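Local coordinates for protein inulin fructotransferase (Bacillus sp. snu-7, PDB 2INV) that probably releases difructose dianhydride from the end of inulin by intramolecular fructosyl transfer, as a trimeric lyase built on a right-handed parallel beta-helix, at residues H87-D96 with T176-E184; Q349-A360 with S374-H385. All coordinates share one frame; numbering follows the deposited sequence.

Contact 1 (H87-D96 with T176-E184). With FRU (beta-D-fructofuranose), chain D.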
loop_
_atom_site.group_PDB
_atom_site.type_symbol
_atom_site.label_atom_id
_atom_site.label_comp_id
_atom_site.label_asym_id
_atom_site.label_seq_id
_atom_site.Cartn_x
_atom_site.Cartn_y
_atom_site.Cartn_z
ATOM N N HIS A 87 8.710 -3.040 15.333
ATOM C CA HIS A 87 9.521 -1.895 14.911
ATOM C C HIS A 87 9.973 -1.079 16.121
ATOM O O HIS A 87 10.932 -0.314 16.049
ATOM C CB HIS A 87 8.716 -1.001 13.961
ATOM C CG HIS A 87 7.509 -0.382 14.591
ATOM N ND1 HIS A 87 6.433 -1.120 15.039
ATOM C CD2 HIS A 87 7.207 0.913 14.851
ATOM C CE1 HIS A 87 5.523 -0.308 15.544
ATOM N NE2 HIS A 87 5.968 0.930 15.442
ATOM N N GLY A 88 9.249 -1.251 17.223
ATOM C CA GLY A 88 9.540 -0.572 18.474
ATOM C C GLY A 88 9.997 0.872 18.429
ATOM O O GLY A 88 10.922 1.245 19.152
ATOM N N PHE A 89 9.368 1.708 17.613
ATOM C CA PHE A 89 9.814 3.093 17.580
ATOM C C PHE A 89 9.493 3.826 18.877
ATOM O O PHE A 89 8.517 3.524 19.577
ATOM C CB PHE A 89 9.222 3.868 16.401
ATOM C CG PHE A 89 9.682 5.302 16.343
ATOM C CD1 PHE A 89 8.991 6.295 17.026
ATOM C CD2 PHE A 89 10.844 5.645 15.655
ATOM C CE1 PHE A 89 9.446 7.607 17.034
ATOM C CE2 PHE A 89 11.314 6.962 15.656
ATOM C CZ PHE A 89 10.609 7.942 16.348
ATOM N N PHE A 90 10.346 4.797 19.181
ATOM C CA PHE A 90 10.239 5.624 20.373
ATOM C C PHE A 90 10.994 6.908 20.040
ATOM O O PHE A 90 12.131 6.873 19.572
ATOM C CB PHE A 90 10.866 4.886 21.566
ATOM C CG PHE A 90 11.086 5.739 22.788
ATOM C CD1 PHE A 90 12.283 6.442 22.962
ATOM C CD2 PHE A 90 10.130 5.796 23.794
ATOM C CE1 PHE A 90 12.526 7.175 24.113
ATOM C CE2 PHE A 90 10.371 6.541 24.967
ATOM C CZ PHE A 90 11.561 7.222 25.122
ATOM N N SER A 91 10.338 8.036 20.276
ATOM C CA SER A 91 10.884 9.355 19.982
ATOM C C SER A 91 12.032 9.771 20.898
ATOM O O SER A 91 11.801 10.372 21.948
ATOM C CB SER A 91 9.755 10.393 20.077
ATOM O OG SER A 91 10.230 11.710 19.835
ATOM N N ARG A 92 13.266 9.476 20.499
ATOM C CA ARG A 92 14.413 9.862 21.310
ATOM C C ARG A 92 14.558 11.373 21.303
ATOM O O ARG A 92 15.099 11.965 22.238
ATOM C CB ARG A 92 15.701 9.223 20.784
ATOM C CG ARG A 92 15.968 7.827 21.331
ATOM C CD ARG A 92 17.330 7.317 20.901
ATOM N NE ARG A 92 17.670 6.020 21.492
ATOM C CZ ARG A 92 17.980 5.834 22.775
ATOM N NH1 ARG A 92 17.996 6.864 23.618
ATOM N NH2 ARG A 92 18.280 4.622 23.222
ATOM N N SER A 93 14.063 11.991 20.238
ATOM C CA SER A 93 14.118 13.441 20.081
ATOM C C SER A 93 13.363 14.125 21.213
ATOM O O SER A 93 13.866 15.043 21.835
ATOM C CB SER A 93 13.499 13.844 18.737
ATOM O OG SER A 93 13.730 15.212 18.457
ATOM N N ILE A 94 12.145 13.675 21.474
ATOM C CA ILE A 94 11.352 14.270 22.536
ATOM C C ILE A 94 11.974 13.980 23.906
ATOM O O ILE A 94 11.999 14.851 24.770
ATOM C CB ILE A 94 9.882 13.795 22.461
ATOM C CG1 ILE A 94 9.275 14.281 21.143
ATOM C CG2 ILE A 94 9.092 14.344 23.640
ATOM C CD1 ILE A 94 7.884 13.763 20.851
ATOM N N LEU A 95 12.504 12.777 24.105
ATOM C CA LEU A 95 13.144 12.448 25.379
ATOM C C LEU A 95 14.308 13.403 25.641
ATOM O O LEU A 95 14.437 13.949 26.736
ATOM C CB LEU A 95 13.663 10.999 25.381
ATOM C CG LEU A 95 14.572 10.637 26.563
ATOM C CD1 LEU A 95 13.753 10.519 27.835
ATOM C CD2 LEU A 95 15.284 9.321 26.278
ATOM N N ASP A 96 15.154 13.584 24.626
ATOM C CA ASP A 96 16.331 14.456 24.704
ATOM C C ASP A 96 16.035 15.928 24.930
ATOM O O ASP A 96 16.914 16.695 25.320
ATOM C CB ASP A 96 17.168 14.365 23.425
ATOM C CG ASP A 96 18.138 13.214 23.437
ATOM O OD1 ASP A 96 18.606 12.830 24.531
ATOM O OD2 ASP A 96 18.466 12.702 22.345
ATOM N N THR A 176 10.629 -4.398 5.059
ATOM C CA THR A 176 9.330 -4.016 5.601
ATOM C C THR A 176 9.136 -4.168 7.114
ATOM O O THR A 176 9.831 -4.927 7.774
ATOM C CB THR A 176 8.199 -4.769 4.863
ATOM O OG1 THR A 176 6.930 -4.323 5.352
ATOM C CG2 THR A 176 8.327 -6.270 5.081
ATOM N N GLY A 177 8.183 -3.402 7.638
ATOM C CA GLY A 177 7.842 -3.412 9.053
ATOM C C GLY A 177 8.934 -2.983 10.009
ATOM O O GLY A 177 8.854 -3.238 11.204
HETATM N N MSE A 178 9.947 -2.300 9.495
HETATM C CA MSE A 178 11.067 -1.879 10.330
HETATM C C MSE A 178 10.900 -0.601 11.134
HETATM O O MSE A 178 9.958 0.183 10.935
HETATM C CB MSE A 178 12.330 -1.755 9.481
HETATM C CG MSE A 178 12.668 -3.007 8.672
HETATM SE SE MSE A 178 13.886 -4.190 9.571
HETATM C CE MSE A 178 15.133 -2.858 10.207
ATOM N N GLY A 179 11.842 -0.413 12.053
ATOM C CA GLY A 179 11.860 0.757 12.904
ATOM C C GLY A 179 13.290 1.255 12.932
ATOM O O GLY A 179 14.192 0.548 13.389
ATOM N N PHE A 180 13.506 2.455 12.406
ATOM C CA PHE A 180 14.835 3.056 12.378
ATOM C C PHE A 180 14.749 4.319 13.212
ATOM O O PHE A 180 13.852 5.139 13.003
ATOM C CB PHE A 180 15.228 3.445 10.951
ATOM C CG PHE A 180 15.419 2.281 10.024
ATOM C CD1 PHE A 180 16.675 1.691 9.859
ATOM C CD2 PHE A 180 14.356 1.810 9.269
ATOM C CE1 PHE A 180 16.861 0.659 8.951
ATOM C CE2 PHE A 180 14.535 0.776 8.357
ATOM C CZ PHE A 180 15.786 0.201 8.193
ATOM N N VAL A 181 15.682 4.498 14.139
ATOM C CA VAL A 181 15.656 5.694 14.957
ATOM C C VAL A 181 17.037 6.148 15.418
ATOM O O VAL A 181 17.886 5.334 15.792
ATOM C CB VAL A 181 14.712 5.496 16.164
ATOM C CG1 VAL A 181 15.214 4.370 17.054
ATOM C CG2 VAL A 181 14.593 6.787 16.950
ATOM N N TYR A 182 17.247 7.461 15.353
ATOM C CA TYR A 182 18.490 8.117 15.751
ATOM C C TYR A 182 19.768 7.605 15.072
ATOM O O TYR A 182 20.795 7.423 15.718
ATOM C CB TYR A 182 18.623 8.080 17.284
ATOM C CG TYR A 182 18.286 9.389 17.985
ATOM C CD1 TYR A 182 17.167 10.143 17.624
ATOM C CD2 TYR A 182 19.087 9.863 19.022
ATOM C CE1 TYR A 182 16.857 11.353 18.277
ATOM C CE2 TYR A 182 18.786 11.066 19.691
ATOM C CZ TYR A 182 17.668 11.800 19.307
ATOM O OH TYR A 182 17.391 12.976 19.957
ATOM N N LEU A 183 19.695 7.404 13.757
ATOM C CA LEU A 183 20.827 6.933 12.947
ATOM C C LEU A 183 21.198 8.009 11.935
ATOM O O LEU A 183 20.301 8.587 11.310
ATOM C CB LEU A 183 20.443 5.661 12.176
ATOM C CG LEU A 183 20.253 4.379 12.976
ATOM C CD1 LEU A 183 19.560 3.347 12.111
ATOM C CD2 LEU A 183 21.608 3.880 13.438
ATOM N N GLU A 184 22.489 8.261 11.725
ATOM C CA GLU A 184 22.817 9.286 10.751
ATOM C C GLU A 184 22.279 8.887 9.385
ATOM O O GLU A 184 21.815 9.731 8.618
ATOM C CB GLU A 184 24.316 9.558 10.663
ATOM C CG GLU A 184 24.537 10.905 9.990
ATOM C CD GLU A 184 25.954 11.421 10.047
ATOM O OE1 GLU A 184 26.609 11.267 11.098
ATOM O OE2 GLU A 184 26.401 12.015 9.043
HETATM C C1 FRU D . 10.151 15.680 17.231
HETATM C C2 FRU D . 9.337 15.248 15.938
HETATM C C3 FRU D . 10.064 14.192 15.056
HETATM C C4 FRU D . 9.672 14.537 13.602
HETATM C C5 FRU D . 9.440 16.017 13.692
HETATM C C6 FRU D . 8.112 16.347 12.992
HETATM O O1 FRU D . 11.562 15.867 16.943
HETATM O O3 FRU D . 10.287 12.812 15.208
HETATM O O4 FRU D . 10.648 14.129 12.660
HETATM O O5 FRU D . 9.454 16.392 15.115
HETATM O O6 FRU D . 8.181 17.668 12.640
HETATM O O HOH W 1 16.666 15.417 18.647
#
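Y182 makes the largest single contribution to this contact, its ring lying against the short helix 92-96. Two polar links hold the phenol. Its OH donates to D96 OD2 at 2.6 Å, reaching the anti lone pair of the carboxylate, whose plane is turned 36° from the ring. A water lies 2.9 Å from Y182 OH, to which it donates, and also joins S93 OG. That serine oxygen is 2.7 Å from O1 of the bound fructose, so Y182 stands one water behind a sugar-binding residue of the glycan pocket. A CH-pi contact adds to this grip: R92 CB sits 3.4 Å from the Y182 ring centroid, almost on the normal, while the extended arginine chain carries its guanidinium past the ring to a salt bridge with D146.

Apolar packing follows on strand 174-181. V181 turns CG2 anti to its backbone N, against F89 CE2 at 3.5 Å. Farther back, G179 CA makes a CH...O contact with H87 O at 3.4 Å, nearly straight at the hydrogen (169°), so the two backbones come together directly.

S91 caps the helix through I94 N and also bonds to E204, a pocket residue. H87 NE2 reaches S172 O of the second subunit. Within the chain, strand 174-181 lies between strand 135-146 and strands 196-198 and 201-203.

Contact 2 (Q349-A360 with S374-H385)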
loop_
_atom_site.group_PDB
_atom_site.type_symbol
_atom_site.label_atom_id
_atom_site.label_comp_id
_atom_site.label_asym_id
_atom_site.label_seq_id
_atom_site.Cartn_x
_atom_site.Cartn_y
_atom_site.Cartn_z
ATOM N N GLN A 349 7.897 36.978 -2.569
ATOM C CA GLN A 349 6.723 36.138 -2.650
ATOM C C GLN A 349 7.200 34.705 -2.771
ATOM O O GLN A 349 8.037 34.389 -3.620
ATOM C CB GLN A 349 5.893 36.494 -3.883
ATOM C CG GLN A 349 4.915 37.646 -3.682
ATOM C CD GLN A 349 3.849 37.678 -4.760
ATOM O OE1 GLN A 349 3.307 36.636 -5.144
ATOM N NE2 GLN A 349 3.539 38.870 -5.254
ATOM N N PRO A 350 6.709 33.833 -1.890
ATOM C CA PRO A 350 7.057 32.417 -1.883
ATOM C C PRO A 350 6.675 31.763 -3.211
ATOM O O PRO A 350 5.626 32.071 -3.789
ATOM C CB PRO A 350 6.243 31.890 -0.710
ATOM C CG PRO A 350 6.396 32.998 0.277
ATOM C CD PRO A 350 6.220 34.254 -0.564
ATOM N N THR A 351 7.529 30.869 -3.696
ATOM C CA THR A 351 7.264 30.164 -4.947
ATOM C C THR A 351 6.821 28.744 -4.650
ATOM O O THR A 351 7.559 27.978 -4.038
ATOM C CB THR A 351 8.523 30.097 -5.841
ATOM O OG1 THR A 351 8.926 31.419 -6.220
ATOM C CG2 THR A 351 8.248 29.273 -7.097
ATOM N N GLN A 352 5.607 28.398 -5.062
ATOM C CA GLN A 352 5.115 27.052 -4.828
ATOM C C GLN A 352 5.811 26.095 -5.781
ATOM O O GLN A 352 6.435 25.116 -5.356
ATOM C CB GLN A 352 3.598 26.973 -5.031
ATOM C CG GLN A 352 2.764 27.761 -4.003
ATOM C CD GLN A 352 3.218 27.559 -2.575
ATOM O OE1 GLN A 352 3.372 26.422 -2.101
ATOM N NE2 GLN A 352 3.423 28.671 -1.868
ATOM N N ILE A 353 5.701 26.368 -7.076
ATOM C CA ILE A 353 6.337 25.505 -8.064
ATOM C C ILE A 353 7.324 26.260 -8.950
ATOM O O ILE A 353 6.976 27.238 -9.613
ATOM C CB ILE A 353 5.292 24.807 -8.959
ATOM C CG1 ILE A 353 4.442 23.874 -8.104
ATOM C CG2 ILE A 353 5.983 24.024 -10.070
ATOM C CD1 ILE A 353 3.243 23.291 -8.820
ATOM N N LEU A 354 8.573 25.805 -8.937
ATOM C CA LEU A 354 9.615 26.417 -9.748
ATOM C C LEU A 354 10.153 25.434 -10.768
ATOM O O LEU A 354 10.616 24.336 -10.436
ATOM C CB LEU A 354 10.778 26.924 -8.887
ATOM C CG LEU A 354 11.984 27.401 -9.700
ATOM C CD1 LEU A 354 11.595 28.615 -10.532
ATOM C CD2 LEU A 354 13.131 27.739 -8.761
ATOM N N ILE A 355 10.091 25.859 -12.018
ATOM C CA ILE A 355 10.574 25.076 -13.134
ATOM C C ILE A 355 11.900 25.761 -13.479
ATOM O O ILE A 355 11.960 26.695 -14.274
ATOM C CB ILE A 355 9.529 25.125 -14.279
ATOM C CG1 ILE A 355 8.161 24.699 -13.725
ATOM C CG2 ILE A 355 9.925 24.213 -15.422
ATOM C CD1 ILE A 355 8.129 23.282 -13.154
ATOM N N ALA A 356 12.952 25.288 -12.815
ATOM C CA ALA A 356 14.319 25.802 -12.927
ATOM C C ALA A 356 14.920 25.811 -14.317
ATOM O O ALA A 356 15.669 26.722 -14.679
ATOM C CB ALA A 356 15.231 25.015 -11.987
ATOM N N GLY A 357 14.606 24.779 -15.080
ATOM C CA GLY A 357 15.127 24.683 -16.421
ATOM C C GLY A 357 14.504 23.457 -17.017
ATOM O O GLY A 357 13.973 22.609 -16.302
ATOM N N GLY A 358 14.557 23.342 -18.329
ATOM C CA GLY A 358 13.966 22.171 -18.918
ATOM C C GLY A 358 12.963 22.500 -19.990
ATOM O O GLY A 358 12.476 23.633 -20.128
ATOM N N ASP A 359 12.634 21.458 -20.732
ATOM C CA ASP A 359 11.723 21.555 -21.838
ATOM C C ASP A 359 10.449 20.755 -21.659
ATOM O O ASP A 359 10.463 19.638 -21.124
ATOM C CB ASP A 359 12.440 21.078 -23.093
ATOM C CG ASP A 359 11.580 21.169 -24.318
ATOM O OD1 ASP A 359 11.166 22.293 -24.669
ATOM O OD2 ASP A 359 11.317 20.113 -24.927
ATOM N N ALA A 360 9.346 21.350 -22.103
ATOM C CA ALA A 360 8.045 20.692 -22.078
ATOM C C ALA A 360 7.407 20.347 -20.737
ATOM O O ALA A 360 6.470 19.546 -20.701
ATOM C CB ALA A 360 8.122 19.446 -22.914
ATOM N N SER A 374 1.637 34.704 -3.105
ATOM C CA SER A 374 2.620 33.722 -3.533
ATOM C C SER A 374 2.557 33.456 -5.026
ATOM O O SER A 374 1.489 33.559 -5.633
ATOM C CB SER A 374 2.389 32.418 -2.765
ATOM O OG SER A 374 2.988 31.315 -3.424
ATOM N N GLN A 375 3.702 33.139 -5.627
ATOM C CA GLN A 375 3.714 32.821 -7.043
ATOM C C GLN A 375 3.558 31.306 -7.081
ATOM O O GLN A 375 4.472 30.565 -6.691
ATOM C CB GLN A 375 5.024 33.254 -7.710
ATOM C CG GLN A 375 5.123 34.762 -8.009
ATOM C CD GLN A 375 3.899 35.324 -8.712
ATOM O OE1 GLN A 375 3.053 35.966 -8.081
ATOM N NE2 GLN A 375 3.797 35.088 -10.021
ATOM N N HIS A 376 2.380 30.865 -7.516
ATOM C CA HIS A 376 2.055 29.452 -7.599
ATOM C C HIS A 376 3.023 28.709 -8.501
ATOM O O HIS A 376 3.417 27.575 -8.218
ATOM C CB HIS A 376 0.638 29.279 -8.134
ATOM C CG HIS A 376 -0.414 29.857 -7.246
ATOM N ND1 HIS A 376 -1.753 29.575 -7.400
ATOM C CD2 HIS A 376 -0.324 30.706 -6.193
ATOM C CE1 HIS A 376 -2.444 30.224 -6.481
ATOM N NE2 HIS A 376 -1.601 30.917 -5.737
ATOM N N VAL A 377 3.386 29.346 -9.604
ATOM C CA VAL A 377 4.298 28.724 -10.535
ATOM C C VAL A 377 5.237 29.753 -11.122
ATOM O O VAL A 377 4.829 30.850 -11.501
ATOM C CB VAL A 377 3.532 28.031 -11.684
ATOM C CG1 VAL A 377 4.507 27.282 -12.574
ATOM C CG2 VAL A 377 2.486 27.091 -11.119
ATOM N N VAL A 378 6.509 29.394 -11.180
ATOM C CA VAL A 378 7.509 30.274 -11.747
ATOM C C VAL A 378 8.302 29.465 -12.747
ATOM O O VAL A 378 8.819 28.394 -12.441
ATOM C CB VAL A 378 8.482 30.822 -10.689
ATOM C CG1 VAL A 378 9.617 31.585 -11.366
ATOM C CG2 VAL A 378 7.751 31.745 -9.731
ATOM N N LEU A 379 8.371 29.978 -13.962
ATOM C CA LEU A 379 9.122 29.324 -15.016
ATOM C C LEU A 379 10.327 30.206 -15.244
ATOM O O LEU A 379 10.209 31.378 -15.608
ATOM C CB LEU A 379 8.296 29.213 -16.292
ATOM C CG LEU A 379 6.875 28.556 -16.287
ATOM C CD1 LEU A 379 6.831 27.217 -16.145
ATOM C CD2 LEU A 379 5.930 29.156 -15.521
ATOM N N ASP A 380 11.490 29.627 -15.001
ATOM C CA ASP A 380 12.751 30.327 -15.138
ATOM C C ASP A 380 13.093 30.566 -16.614
ATOM O O ASP A 380 12.687 29.794 -17.488
ATOM C CB ASP A 380 13.814 29.508 -14.423
ATOM C CG ASP A 380 15.151 30.187 -14.388
ATOM O OD1 ASP A 380 15.495 30.823 -13.368
ATOM O OD2 ASP A 380 15.879 30.065 -15.394
ATOM N N ALA A 381 13.810 31.654 -16.882
ATOM C CA ALA A 381 14.177 32.039 -18.245
ATOM C C ALA A 381 14.860 30.953 -19.079
ATOM O O ALA A 381 14.993 31.094 -20.295
ATOM C CB ALA A 381 15.053 33.290 -18.200
ATOM N N SER A 382 15.304 29.884 -18.427
ATOM C CA SER A 382 15.968 28.799 -19.131
ATOM C C SER A 382 14.933 27.881 -19.751
ATOM O O SER A 382 15.158 27.305 -20.815
ATOM C CB SER A 382 16.849 27.985 -18.175
ATOM O OG SER A 382 17.939 28.736 -17.691
ATOM N N THR A 383 13.790 27.760 -19.088
ATOM C CA THR A 383 12.722 26.888 -19.556
ATOM C C THR A 383 12.193 27.197 -20.947
ATOM O O THR A 383 12.186 28.340 -21.395
ATOM C CB THR A 383 11.508 26.925 -18.604
ATOM O OG1 THR A 383 10.885 28.217 -18.670
ATOM C CG2 THR A 383 11.939 26.637 -17.188
ATOM N N THR A 384 11.753 26.144 -21.621
ATOM C CA THR A 384 11.178 26.257 -22.946
ATOM C C THR A 384 9.971 25.350 -23.076
ATOM O O THR A 384 9.914 24.262 -22.492
ATOM C CB THR A 384 12.159 25.851 -24.067
ATOM O OG1 THR A 384 12.541 24.478 -23.902
ATOM C CG2 THR A 384 13.382 26.742 -24.064
ATOM N N HIS A 385 9.001 25.844 -23.835
ATOM C CA HIS A 385 7.776 25.130 -24.145
ATOM C C HIS A 385 6.996 24.520 -22.965
ATOM O O HIS A 385 6.361 23.477 -23.103
ATOM C CB HIS A 385 8.125 24.078 -25.201
ATOM C CG HIS A 385 9.069 24.587 -26.248
ATOM N ND1 HIS A 385 8.957 25.844 -26.803
ATOM C CD2 HIS A 385 10.170 24.029 -26.812
ATOM C CE1 HIS A 385 9.945 26.039 -27.658
ATOM N NE2 HIS A 385 10.693 24.953 -27.683
HETATM O O HOH W 2 16.364 24.856 -20.381
#
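This contact joins successive coils of the parallel beta-helix near the C-terminal end of the chain: 349-360 and 374-385 run parallel alongside each other, and the axes of strands 353-357 and 377-379 approach to 4.7 Å and run parallel within 10°. Backbone bonds alternate between them, V378 N to I353 O and I355 N to V378 O among them, and D380 N to I355 O closes the run. A one-residue shift follows where D380 to T383 forms a type I turn, within which D380 OD2 accepts from S382 N in an Asx turn. Beyond it, T384 N to G358 O and A360 N to T384 O join the two segments again in a single bridge.

Side chains stack from coil to coil. I355 and L379 lie side by side, CG1 of the former 3.7 Å from CD1 of the latter, on the face that also carries I353 and V377. On the other face V378 is clasped by two neighbours: its CG2 meets T351 CG2 at 3.6 Å, crossing at about a right angle, and its CG1 meets L354 CD1 at 3.7 Å.

Polar side chains brace both ends. At the corner, Q352 bends at chi2 (-45°) to bring NE2 to S374 OG at 3.1 Å, with S374 OG in the amide plane of Q352. S374 OG in turn donates to P350 O at 2.8 Å from above the carbonyl plane, and Q375 N gives that oxygen a second bond. At the far end T384 OG1 donates to D359 OD1 at 2.7 Å.

Strand 351-357 lies between strands 320-323 and 375-379, and I353 and V377 both pack on V363 of strand 362-370.

Contact 1 closes before contact 2 opens along the chain, and the two do not touch: their centres are 37 Å apart and their nearest atoms about 26 Å, on opposite sides of the chain's centre. Both nonetheless rest on the same parallel beta-helix. Contact 1 fastens a loop and short helix from an early coil to strand 174-181, at a place that reaches both a fructose-binding pocket and a neighbouring subunit. Contact 2 is coil-on-coil stacking between strands 351-357 and 375-379, far down the helix and within its family repeat. One regular scaffold thus supports a sugar site to which the loop and short helix contribute S93, and continues beyond it as repeating coils.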